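Local coordinates for WbbM protein (Klebsiella pneumoniae, PDB 6U4B) that acts as a bifunctional glycosyltransferase and O-antigen polymerase, assembling as a trimer and probably joining two sugar-transferring modules in each chain, at residues 41-46 with 289-294; 158-161 with 167-170; 318-323 with 335-340. All blocks are in the same frame, centred on the assembly; numbering follows the deposited sequence.

Contact 1: 41-46 with 289-294; sequences FLNAAI and TFNGAL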
ATOM      1  N   PHE A  41      32.602  12.499  28.704  1.00 50.25           N
ATOM      2  CA  PHE A  41      33.787  11.861  28.148  1.00 51.32           C
ATOM      3  C   PHE A  41      35.043  12.550  28.660  1.00 53.75           C
ATOM      4  O   PHE A  41      35.081  13.777  28.801  1.00 56.06           O
ATOM      5  CB  PHE A  41      33.766  11.911  26.619  1.00 53.46           C
ATOM      6  CG  PHE A  41      32.620  11.165  25.999  1.00 51.89           C
ATOM      7  CD1 PHE A  41      31.890  11.728  24.965  1.00 51.63           C
ATOM      8  CD2 PHE A  41      32.280   9.895  26.441  1.00 44.63           C
ATOM      9  CE1 PHE A  41      30.834  11.040  24.387  1.00 53.02           C
ATOM     10  CE2 PHE A  41      31.226   9.203  25.865  1.00 44.50           C
ATOM     11  CZ  PHE A  41      30.503   9.777  24.838  1.00 46.58           C
ATOM     12  N   LEU A  42      36.072  11.755  28.934  1.00 51.58           N
ATOM     13  CA  LEU A  42      37.359  12.313  29.318  1.00 54.05           C
ATOM     14  C   LEU A  42      38.029  12.967  28.116  1.00 53.60           C
ATOM     15  O   LEU A  42      37.920  12.498  26.981  1.00 55.54           O
ATOM     16  CB  LEU A  42      38.259  11.223  29.902  1.00 51.44           C
ATOM     17  CG  LEU A  42      37.791  10.673  31.249  1.00 50.40           C
ATOM     18  CD1 LEU A  42      38.644   9.488  31.683  1.00 54.80           C
ATOM     19  CD2 LEU A  42      37.814  11.771  32.300  1.00 47.75           C
ATOM     20  N   ASN A  43      38.741  14.063  28.377  1.00 56.13           N
ATOM     21  CA  ASN A  43      39.268  14.884  27.295  1.00 64.85           C
ATOM     22  C   ASN A  43      40.544  14.332  26.678  1.00 66.38           C
ATOM     23  O   ASN A  43      40.857  14.682  25.535  1.00 71.76           O
ATOM     24  CB  ASN A  43      39.525  16.309  27.788  1.00 72.15           C
ATOM     25  CG  ASN A  43      38.247  17.067  28.063  1.00 78.04           C
ATOM     26  OD1 ASN A  43      37.245  16.887  27.369  1.00 85.43           O
ATOM     27  ND2 ASN A  43      38.271  17.918  29.080  1.00 78.23           N
ATOM     28  N   ALA A  44      41.287  13.494  27.392  1.00 61.46           N
ATOM     29  CA  ALA A  44      42.565  13.029  26.873  1.00 63.30           C
ATOM     30  C   ALA A  44      42.354  12.135  25.657  1.00 61.19           C
ATOM     31  O   ALA A  44      41.464  11.280  25.636  1.00 57.06           O
ATOM     32  CB  ALA A  44      43.346  12.285  27.956  1.00 61.83           C
ATOM     33  N   ALA A  45      43.184  12.350  24.633  1.00 62.32           N
ATOM     34  CA  ALA A  45      43.042  11.620  23.380  1.00 65.45           C
ATOM     35  C   ALA A  45      43.335  10.134  23.531  1.00 66.13           C
ATOM     36  O   ALA A  45      42.899   9.340  22.691  1.00 67.01           O
ATOM     37  CB  ALA A  45      43.962  12.224  22.317  1.00 68.24           C
ATOM     38  N   ILE A  46      44.060   9.738  24.580  1.00 64.13           N
ATOM     39  CA  ILE A  46      44.387   8.326  24.771  1.00 61.16           C
ATOM     40  C   ILE A  46      43.258   7.542  25.420  1.00 57.11           C
ATOM     41  O   ILE A  46      43.355   6.312  25.525  1.00 55.79           O
ATOM     42  CB  ILE A  46      45.672   8.172  25.604  1.00 58.21           C
ATOM     43  CG1 ILE A  46      45.434   8.605  27.049  1.00 60.65           C
ATOM     44  CG2 ILE A  46      46.789   8.994  24.995  1.00 62.10           C
ATOM     45  CD1 ILE A  46      46.655   8.469  27.925  1.00 63.54           C
ATOM     46  N   THR A 289      27.277  14.158  34.091  1.00 68.20           N
ATOM     47  CA  THR A 289      27.064  15.227  33.124  1.00 67.41           C
ATOM     48  C   THR A 289      27.140  14.639  31.719  1.00 64.35           C
ATOM     49  O   THR A 289      27.349  13.436  31.537  1.00 66.92           O
ATOM     50  CB  THR A 289      28.090  16.354  33.303  1.00 65.37           C
ATOM     51  OG1 THR A 289      29.408  15.830  33.104  1.00 63.17           O
ATOM     52  CG2 THR A 289      27.999  16.954  34.701  1.00 65.37           C
ATOM     53  N   PHE A 290      26.960  15.495  30.714  1.00 61.04           N
ATOM     54  CA  PHE A 290      27.100  15.094  29.321  1.00 56.22           C
ATOM     55  C   PHE A 290      27.805  16.197  28.553  1.00 56.52           C
ATOM     56  O   PHE A 290      27.400  17.361  28.624  1.00 53.13           O
ATOM     57  CB  PHE A 290      25.740  14.791  28.682  1.00 56.50           C
ATOM     58  CG  PHE A 290      25.806  14.576  27.198  1.00 57.08           C
ATOM     59  CD1 PHE A 290      26.260  13.373  26.676  1.00 56.52           C
ATOM     60  CD2 PHE A 290      25.421  15.585  26.324  1.00 57.99           C
ATOM     61  CE1 PHE A 290      26.325  13.177  25.309  1.00 55.40           C
ATOM     62  CE2 PHE A 290      25.485  15.399  24.957  1.00 53.26           C
ATOM     63  CZ  PHE A 290      25.936  14.194  24.446  1.00 52.76           C
ATOM     64  N   ASN A 291      28.853  15.821  27.813  1.00 55.78           N
ATOM     65  CA  ASN A 291      29.662  16.779  27.069  1.00 59.16           C
ATOM     66  C   ASN A 291      29.908  16.351  25.627  1.00 58.75           C
ATOM     67  O   ASN A 291      30.696  17.002  24.929  1.00 60.25           O
ATOM     68  CB  ASN A 291      31.007  17.023  27.780  1.00 61.31           C
ATOM     69  CG  ASN A 291      31.898  15.781  27.811  1.00 61.26           C
ATOM     70  OD1 ASN A 291      31.448  14.658  27.549  1.00 60.74           O
ATOM     71  ND2 ASN A 291      33.162  15.977  28.153  1.00 58.72           N
ATOM     72  N   GLY A 292      29.257  15.286  25.164  1.00 52.23           N
ATOM     73  CA  GLY A 292      29.476  14.769  23.831  1.00 50.14           C
ATOM     74  C   GLY A 292      28.727  15.536  22.754  1.00 55.12           C
ATOM     75  O   GLY A 292      28.106  16.576  22.986  1.00 51.92           O
ATOM     76  N   ALA A 293      28.804  14.995  21.540  1.00 49.68           N
ATOM     77  CA  ALA A 293      28.166  15.579  20.369  1.00 51.47           C
ATOM     78  C   ALA A 293      27.988  14.485  19.326  1.00 55.45           C
ATOM     79  O   ALA A 293      28.718  13.490  19.324  1.00 57.80           O
ATOM     80  CB  ALA A 293      28.984  16.743  19.796  1.00 51.21           C
ATOM     81  N   LEU A 294      27.014  14.680  18.441  1.00 48.67           N
ATOM     82  CA  LEU A 294      26.727  13.706  17.399  1.00 49.52           C
ATOM     83  C   LEU A 294      27.549  14.005  16.153  1.00 52.51           C
ATOM     84  O   LEU A 294      27.674  15.160  15.739  1.00 58.83           O
ATOM     85  CB  LEU A 294      25.237  13.701  17.057  1.00 48.04           C
ATOM     86  CG  LEU A 294      24.343  13.150  18.164  1.00 48.17           C
ATOM     87  CD1 LEU A 294      22.884  13.206  17.757  1.00 46.66           C
ATOM     88  CD2 LEU A 294      24.750  11.724  18.514  1.00 51.80           C
TER
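Asn291 reaches across to Phe41 and takes hold of both ends of its backbone with a single side-chain amide. Its OD1 accepts a bond from Phe41 N (2.7 Å), while its ND2 donates to Phe41 O at 3.0 Å. Both bonds are nearly straight, but they meet their acceptors differently: ND2 lies in the carbonyl plane of Phe41 on a lone pair of O, whereas Phe41 N approaches OD1 tilted 25° from the plane of the amide carbonyl. A chi1 of 65° tucks CG of Asn291 between its own N and carbonyl carbon and sends the amide out of its loop toward Phe41.

Next to this grip lies the close apolar part. The Phe41 ring, its plane 43° from that of the amide, comes obliquely against Gly292, with CE1 4.0 Å from Gly292 CA. Within the same loop, Gly292 N sits over the centre of the Phe290 ring, 3.5 Å above the plane. Asn43 marks the loose, solvent-facing border: its OD1 comes no nearer than 4.3 Å to ND2 of Asn291. From outside the two segments, Arg397 donates to Asn291 O, and His35 meets the Phe41 ring edge-to-face.

The contact ties the loop after strand 29-35, in the DUF4422 region, to the connection between strand 277-285 of one sheet and strand 302-309 of the next. Because the amide pairs with backbone N and O in the manner of a peptide group, the polar half of the contact reads main chain, while the ring adds apolar packing; two bonds from one planar group fix its rotation.

Contact 2: 158-161 with 167-170; sequences WSVT and NNYD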
ATOM      1  N   TRP A 158      40.777  -5.517  47.633  1.00 64.35           N
ATOM      2  CA  TRP A 158      39.698  -5.339  48.591  1.00 68.56           C
ATOM      3  C   TRP A 158      39.592  -6.590  49.452  1.00 65.30           C
ATOM      4  O   TRP A 158      39.690  -7.712  48.947  1.00 66.00           O
ATOM      5  CB  TRP A 158      38.371  -5.057  47.874  1.00 77.80           C
ATOM      6  CG  TRP A 158      37.236  -4.742  48.800  1.00 89.30           C
ATOM      7  CD1 TRP A 158      37.061  -3.598  49.526  1.00 94.10           C
ATOM      8  CD2 TRP A 158      36.106  -5.575  49.086  1.00 91.44           C
ATOM      9  NE1 TRP A 158      35.898  -3.672  50.252  1.00 96.43           N
ATOM     10  CE2 TRP A 158      35.292  -4.874  50.000  1.00 95.59           C
ATOM     11  CE3 TRP A 158      35.706  -6.845  48.662  1.00 86.83           C
ATOM     12  CZ2 TRP A 158      34.102  -5.404  50.496  1.00 94.76           C
ATOM     13  CZ3 TRP A 158      34.524  -7.369  49.155  1.00 86.27           C
ATOM     14  CH2 TRP A 158      33.736  -6.649  50.062  1.00 88.80           C
ATOM     15  N   SER A 159      39.398  -6.392  50.752  1.00 63.39           N
ATOM     16  CA  SER A 159      39.380  -7.492  51.707  1.00 68.75           C
ATOM     17  C   SER A 159      37.964  -8.024  51.877  1.00 70.98           C
ATOM     18  O   SER A 159      37.036  -7.260  52.165  1.00 72.51           O
ATOM     19  CB  SER A 159      39.940  -7.041  53.057  1.00 73.35           C
ATOM     20  OG  SER A 159      39.749  -8.036  54.045  1.00 72.65           O
ATOM     21  N   VAL A 160      37.803  -9.339  51.702  1.00 71.49           N
ATOM     22  CA  VAL A 160      36.498  -9.970  51.874  1.00 72.94           C
ATOM     23  C   VAL A 160      36.196 -10.319  53.321  1.00 75.73           C
ATOM     24  O   VAL A 160      35.050 -10.660  53.638  1.00 77.35           O
ATOM     25  CB  VAL A 160      36.384 -11.248  51.020  1.00 71.00           C
ATOM     26  CG1 VAL A 160      36.528 -10.915  49.545  1.00 68.53           C
ATOM     27  CG2 VAL A 160      37.428 -12.268  51.448  1.00 70.52           C
ATOM     28  N   THR A 161      37.188 -10.247  54.212  1.00 78.16           N
ATOM     29  CA  THR A 161      36.937 -10.582  55.610  1.00 82.81           C
ATOM     30  C   THR A 161      36.107  -9.511  56.305  1.00 83.37           C
ATOM     31  O   THR A 161      35.349  -9.823  57.230  1.00 82.57           O
ATOM     32  CB  THR A 161      38.258 -10.797  56.352  1.00 84.92           C
ATOM     33  OG1 THR A 161      39.153  -9.714  56.070  1.00 86.57           O
ATOM     34  CG2 THR A 161      38.899 -12.109  55.927  1.00 82.17           C
ATOM     35  N   ASN A 167      36.935 -16.356  52.856  1.00 67.71           N
ATOM     36  CA  ASN A 167      37.950 -16.254  51.812  1.00 62.68           C
ATOM     37  C   ASN A 167      37.239 -15.896  50.507  1.00 57.68           C
ATOM     38  O   ASN A 167      36.030 -15.667  50.487  1.00 54.55           O
ATOM     39  CB  ASN A 167      38.762 -17.550  51.721  1.00 58.03           C
ATOM     40  CG  ASN A 167      37.888 -18.790  51.629  1.00 56.27           C
ATOM     41  OD1 ASN A 167      36.867 -18.798  50.942  1.00 55.76           O
ATOM     42  ND2 ASN A 167      38.290 -19.847  52.323  1.00 54.84           N
ATOM     43  N   ASN A 168      38.002 -15.844  49.409  1.00 55.71           N
ATOM     44  CA  ASN A 168      37.431 -15.387  48.143  1.00 58.59           C
ATOM     45  C   ASN A 168      36.406 -16.376  47.604  1.00 57.33           C
ATOM     46  O   ASN A 168      35.404 -15.971  47.002  1.00 52.91           O
ATOM     47  CB  ASN A 168      38.542 -15.149  47.122  1.00 54.82           C
ATOM     48  CG  ASN A 168      39.374 -13.923  47.443  1.00 59.75           C
ATOM     49  OD1 ASN A 168      38.846 -12.822  47.615  1.00 54.48           O
ATOM     50  ND2 ASN A 168      40.686 -14.110  47.540  1.00 57.45           N
ATOM     51  N   TYR A 169      36.641 -17.675  47.801  1.00 58.43           N
ATOM     52  CA  TYR A 169      35.651 -18.671  47.406  1.00 59.60           C
ATOM     53  C   TYR A 169      34.357 -18.479  48.183  1.00 61.55           C
ATOM     54  O   TYR A 169      33.271 -18.406  47.597  1.00 59.35           O
ATOM     55  CB  TYR A 169      36.206 -20.079  47.626  1.00 57.63           C
ATOM     56  CG  TYR A 169      35.223 -21.185  47.298  1.00 52.72           C
ATOM     57  CD1 TYR A 169      34.339 -21.668  48.257  1.00 51.95           C
ATOM     58  CD2 TYR A 169      35.181 -21.748  46.031  1.00 50.02           C
ATOM     59  CE1 TYR A 169      33.441 -22.672  47.960  1.00 52.59           C
ATOM     60  CE2 TYR A 169      34.288 -22.757  45.727  1.00 53.05           C
ATOM     61  CZ  TYR A 169      33.421 -23.214  46.694  1.00 55.62           C
ATOM     62  OH  TYR A 169      32.528 -24.218  46.393  1.00 56.90           O
ATOM     63  N   ASP A 170      34.459 -18.397  49.511  1.00 62.86           N
ATOM     64  CA  ASP A 170      33.276 -18.211  50.342  1.00 66.76           C
ATOM     65  C   ASP A 170      32.572 -16.897  50.028  1.00 64.66           C
ATOM     66  O   ASP A 170      31.351 -16.791  50.197  1.00 65.95           O
ATOM     67  CB  ASP A 170      33.675 -18.284  51.818  1.00 71.96           C
ATOM     68  CG  ASP A 170      32.484 -18.255  52.752  1.00 74.94           C
ATOM     69  OD1 ASP A 170      31.492 -18.968  52.485  1.00 74.99           O
ATOM     70  OD2 ASP A 170      32.550 -17.532  53.769  1.00 76.39           O
TER
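With chi1 at -61°, Val160 has CG1 beside its backbone N and CG2 wedged between N and the carbonyl carbon, and both methyls face segment 167-170; a chi1 of -71° in Asn168 likewise sets its CG beside N and swings the amide back to meet them. The two side chains cross at about a right angle. CG1 of Val160 lies 3.6 Å from Asn168 OD1, and CG2 rests on main chain instead, 3.8 Å from Asn167 C.

The setting is a short loop connecting strand 152-159 to helix 168-173 in the DUF4422 region: the strand ends just before Val160, and the helix begins just after Asn167, its N-cap. The CB of Asn167 points away from the valine, leaving its side chain for the helix end. There OD1 accepts from Asp170 N at 2.8 Å, nearly along the C=O axis, and so satisfies an amide that the first helical turn leaves without a main-chain partner.

Buried Asn168 has its polar needs met by other residues: OD1 bonds to Tyr212 OH, and ND2 donates to the carbonyl oxygens of Phe204 and Asp209. Those bonds hold the amide in place while the valine methyl merely packs against its oxygen. On the strand side, Thr161 OG1 donates to Ser159 OG (2.7 Å), joining the last residue of the strand to the loop.

Contact 3: 318-323 with 335-340; sequences ALINSI and IVVLEN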
ATOM      1  N   ALA A 318       4.719   9.667  10.599  1.00 43.79           N
ATOM      2  CA  ALA A 318       4.154  10.291   9.405  1.00 43.83           C
ATOM      3  C   ALA A 318       5.093  11.349   8.842  1.00 40.64           C
ATOM      4  O   ALA A 318       5.292  11.428   7.623  1.00 37.81           O
ATOM      5  CB  ALA A 318       2.792  10.900   9.730  1.00 40.78           C
ATOM      6  N   LEU A 319       5.688  12.163   9.719  1.00 40.15           N
ATOM      7  CA  LEU A 319       6.631  13.183   9.273  1.00 41.30           C
ATOM      8  C   LEU A 319       7.831  12.555   8.577  1.00 41.89           C
ATOM      9  O   LEU A 319       8.179  12.933   7.453  1.00 41.45           O
ATOM     10  CB  LEU A 319       7.084  14.031  10.462  1.00 41.34           C
ATOM     11  CG  LEU A 319       8.228  15.014  10.201  1.00 41.83           C
ATOM     12  CD1 LEU A 319       7.866  16.010   9.100  1.00 35.06           C
ATOM     13  CD2 LEU A 319       8.616  15.737  11.486  1.00 41.54           C
ATOM     14  N   ILE A 320       8.478  11.588   9.235  1.00 39.01           N
ATOM     15  CA  ILE A 320       9.660  10.953   8.659  1.00 37.18           C
ATOM     16  C   ILE A 320       9.313  10.275   7.343  1.00 38.25           C
ATOM     17  O   ILE A 320      10.077  10.340   6.370  1.00 41.89           O
ATOM     18  CB  ILE A 320      10.279   9.965   9.668  1.00 38.90           C
ATOM     19  CG1 ILE A 320      10.960  10.728  10.810  1.00 38.72           C
ATOM     20  CG2 ILE A 320      11.263   9.030   8.976  1.00 34.81           C
ATOM     21  CD1 ILE A 320      11.390   9.854  11.966  1.00 35.70           C
ATOM     22  N   ASN A 321       8.149   9.627   7.281  1.00 37.51           N
ATOM     23  CA  ASN A 321       7.719   9.031   6.023  1.00 41.85           C
ATOM     24  C   ASN A 321       7.511  10.099   4.953  1.00 42.97           C
ATOM     25  O   ASN A 321       7.862   9.890   3.786  1.00 37.39           O
ATOM     26  CB  ASN A 321       6.445   8.217   6.233  1.00 44.41           C
ATOM     27  CG  ASN A 321       6.503   6.873   5.543  1.00 50.60           C
ATOM     28  OD1 ASN A 321       7.579   6.399   5.179  1.00 54.46           O
ATOM     29  ND2 ASN A 321       5.346   6.248   5.361  1.00 50.78           N
ATOM     30  N   SER A 322       6.965  11.258   5.334  1.00 36.06           N
ATOM     31  CA  SER A 322       6.797  12.335   4.363  1.00 41.17           C
ATOM     32  C   SER A 322       8.146  12.859   3.887  1.00 44.46           C
ATOM     33  O   SER A 322       8.297  13.218   2.712  1.00 43.00           O
ATOM     34  CB  SER A 322       5.956  13.472   4.957  1.00 40.82           C
ATOM     35  OG  SER A 322       6.735  14.351   5.758  1.00 37.14           O
ATOM     36  N   ILE A 323       9.137  12.907   4.780  1.00 41.72           N
ATOM     37  CA  ILE A 323      10.473  13.337   4.382  1.00 41.39           C
ATOM     38  C   ILE A 323      11.064  12.359   3.374  1.00 46.19           C
ATOM     39  O   ILE A 323      11.665  12.762   2.370  1.00 51.89           O
ATOM     40  CB  ILE A 323      11.375  13.494   5.619  1.00 41.76           C
ATOM     41  CG1 ILE A 323      10.845  14.603   6.530  1.00 43.78           C
ATOM     42  CG2 ILE A 323      12.813  13.779   5.202  1.00 38.69           C
ATOM     43  CD1 ILE A 323      11.601  14.740   7.831  1.00 44.11           C
ATOM     44  N   ILE A 335      18.744  12.080   9.690  1.00 40.17           N
ATOM     45  CA  ILE A 335      17.644  12.370  10.601  1.00 39.97           C
ATOM     46  C   ILE A 335      18.041  11.929  12.001  1.00 45.46           C
ATOM     47  O   ILE A 335      18.477  10.788  12.203  1.00 43.02           O
ATOM     48  CB  ILE A 335      16.347  11.676  10.153  1.00 37.63           C
ATOM     49  CG1 ILE A 335      16.031  12.014   8.694  1.00 40.63           C
ATOM     50  CG2 ILE A 335      15.197  12.086  11.054  1.00 32.98           C
ATOM     51  CD1 ILE A 335      14.736  11.409   8.190  1.00 37.40           C
ATOM     52  N   VAL A 336      17.896  12.830  12.969  1.00 44.63           N
ATOM     53  CA  VAL A 336      18.170  12.532  14.370  1.00 44.08           C
ATOM     54  C   VAL A 336      16.937  12.899  15.179  1.00 40.53           C
ATOM     55  O   VAL A 336      16.476  14.046  15.128  1.00 42.68           O
ATOM     56  CB  VAL A 336      19.402  13.285  14.897  1.00 38.86           C
ATOM     57  CG1 VAL A 336      19.561  13.050  16.391  1.00 36.84           C
ATOM     58  CG2 VAL A 336      20.653  12.849  14.148  1.00 38.08           C
ATOM     59  N   VAL A 337      16.406  11.935  15.925  1.00 33.09           N
ATOM     60  CA  VAL A 337      15.245  12.151  16.779  1.00 38.05           C
ATOM     61  C   VAL A 337      15.722  12.313  18.215  1.00 43.91           C
ATOM     62  O   VAL A 337      16.326  11.397  18.787  1.00 39.49           O
ATOM     63  CB  VAL A 337      14.239  10.997  16.662  1.00 39.98           C
ATOM     64  CG1 VAL A 337      13.197  11.096  17.767  1.00 39.64           C
ATOM     65  CG2 VAL A 337      13.571  11.008  15.287  1.00 36.57           C
ATOM     66  N   LEU A 338      15.459  13.482  18.798  1.00 38.85           N
ATOM     67  CA  LEU A 338      15.681  13.703  20.224  1.00 40.24           C
ATOM     68  C   LEU A 338      14.494  13.099  20.958  1.00 39.55           C
ATOM     69  O   LEU A 338      13.452  13.741  21.108  1.00 41.09           O
ATOM     70  CB  LEU A 338      15.827  15.190  20.526  1.00 39.64           C
ATOM     71  CG  LEU A 338      16.814  15.937  19.626  1.00 37.33           C
ATOM     72  CD1 LEU A 338      16.853  17.420  19.972  1.00 38.47           C
ATOM     73  CD2 LEU A 338      18.192  15.317  19.742  1.00 37.70           C
ATOM     74  N   GLU A 339      14.642  11.858  21.411  1.00 38.19           N
ATOM     75  CA  GLU A 339      13.522  11.078  21.914  1.00 39.31           C
ATOM     76  C   GLU A 339      13.408  11.200  23.427  1.00 41.33           C
ATOM     77  O   GLU A 339      14.414  11.229  24.142  1.00 44.33           O
ATOM     78  CB  GLU A 339      13.654   9.606  21.512  1.00 35.10           C
ATOM     79  CG  GLU A 339      14.931   8.912  21.974  1.00 36.32           C
ATOM     80  CD  GLU A 339      14.774   8.221  23.319  1.00 43.73           C
ATOM     81  OE1 GLU A 339      15.800   7.998  23.996  1.00 46.63           O
ATOM     82  OE2 GLU A 339      13.628   7.905  23.702  1.00 44.69           O
ATOM     83  N   ASN A 340      12.172  11.281  23.906  1.00 43.15           N
ATOM     84  CA  ASN A 340      11.853  11.336  25.330  1.00 42.62           C
ATOM     85  C   ASN A 340      11.073  10.068  25.671  1.00 47.49           C
ATOM     86  O   ASN A 340       9.840  10.053  25.654  1.00 50.34           O
ATOM     87  CB  ASN A 340      11.061  12.602  25.668  1.00 43.40           C
ATOM     88  CG  ASN A 340      10.653  12.667  27.132  1.00 46.63           C
ATOM     89  OD1 ASN A 340      11.225  11.986  27.983  1.00 47.94           O
ATOM     90  ND2 ASN A 340       9.652  13.490  27.429  1.00 45.77           N
TER
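Ile320 and Ile323, on one face of helix 313-325, pack on Ile335 and Val337 of strand 333-340 inside the beta-alpha-beta unit formed with strand 302-309. The two outer strands of this unit pair in parallel, as expected of the Rossmann-like nucleotide-binding half of a GT-A glycosyltransferase, the fold of family 8. The helix segment runs against the strand at 170°, its axis 11.5 Å away at closest approach.

Along the helix, Leu319 does not touch segment 335-340; it packs on Ile306 and on strand 409-411. Its carbonyl oxygen has two donors: Ile323 N, by the regular helical bond, and Ser322 OG at 2.6 Å in the carbonyl plane. Ile320 follows and points at the sheet. Its CG1 stands beside the backbone N (chi1 -72°) and the chain is extended beyond it, which carries CD1 to CG2 of Val337, 4.1 Å away. The CG2 branch turns instead to Ile335, lying 4.3 Å from CD1 of that residue. Asn321, on the outer side, donates through ND2 to Asn582 O. Ser322 is buried, and its OG also accepts from Val411 N, so one hydroxyl links the helix to strand 409-411, just past the magnesium ligands Asp406 and Asp408. The side chain of Ile323 is about 11 Å from that of Asp406, so the contact is near the metal site without touching it.

One turn after Ile320, Ile323 presents its own CG2 to the same methyl of the strand: the extended side chain of Ile335 puts CD1 against both isoleucines, 4.3 Å from CG2 of Ile323.

How the contacts relate
Along the chain, contact 2 falls between the two halves of contact 1, and contact 3 follows both. Contact 2 lies at the end of a strand of the first sheet, and contact 1 joins two loops that follow strands of that sheet; their centres are 36 Å apart. Contact 3 lies in the family 8 region, 52 Å from contact 2 between centres and on the opposite side of the chain's centre. Segment 289-294 bridges the two modules: it leads from strand 277-285 of the first sheet to strand 302-309 of the second, and Leu294 CD1 packs on Val336 CG1 at 3.6 Å. Contact 1 thus sits at the junction of the two probable transferase modules, while contacts 2 and 3 are internal to one each.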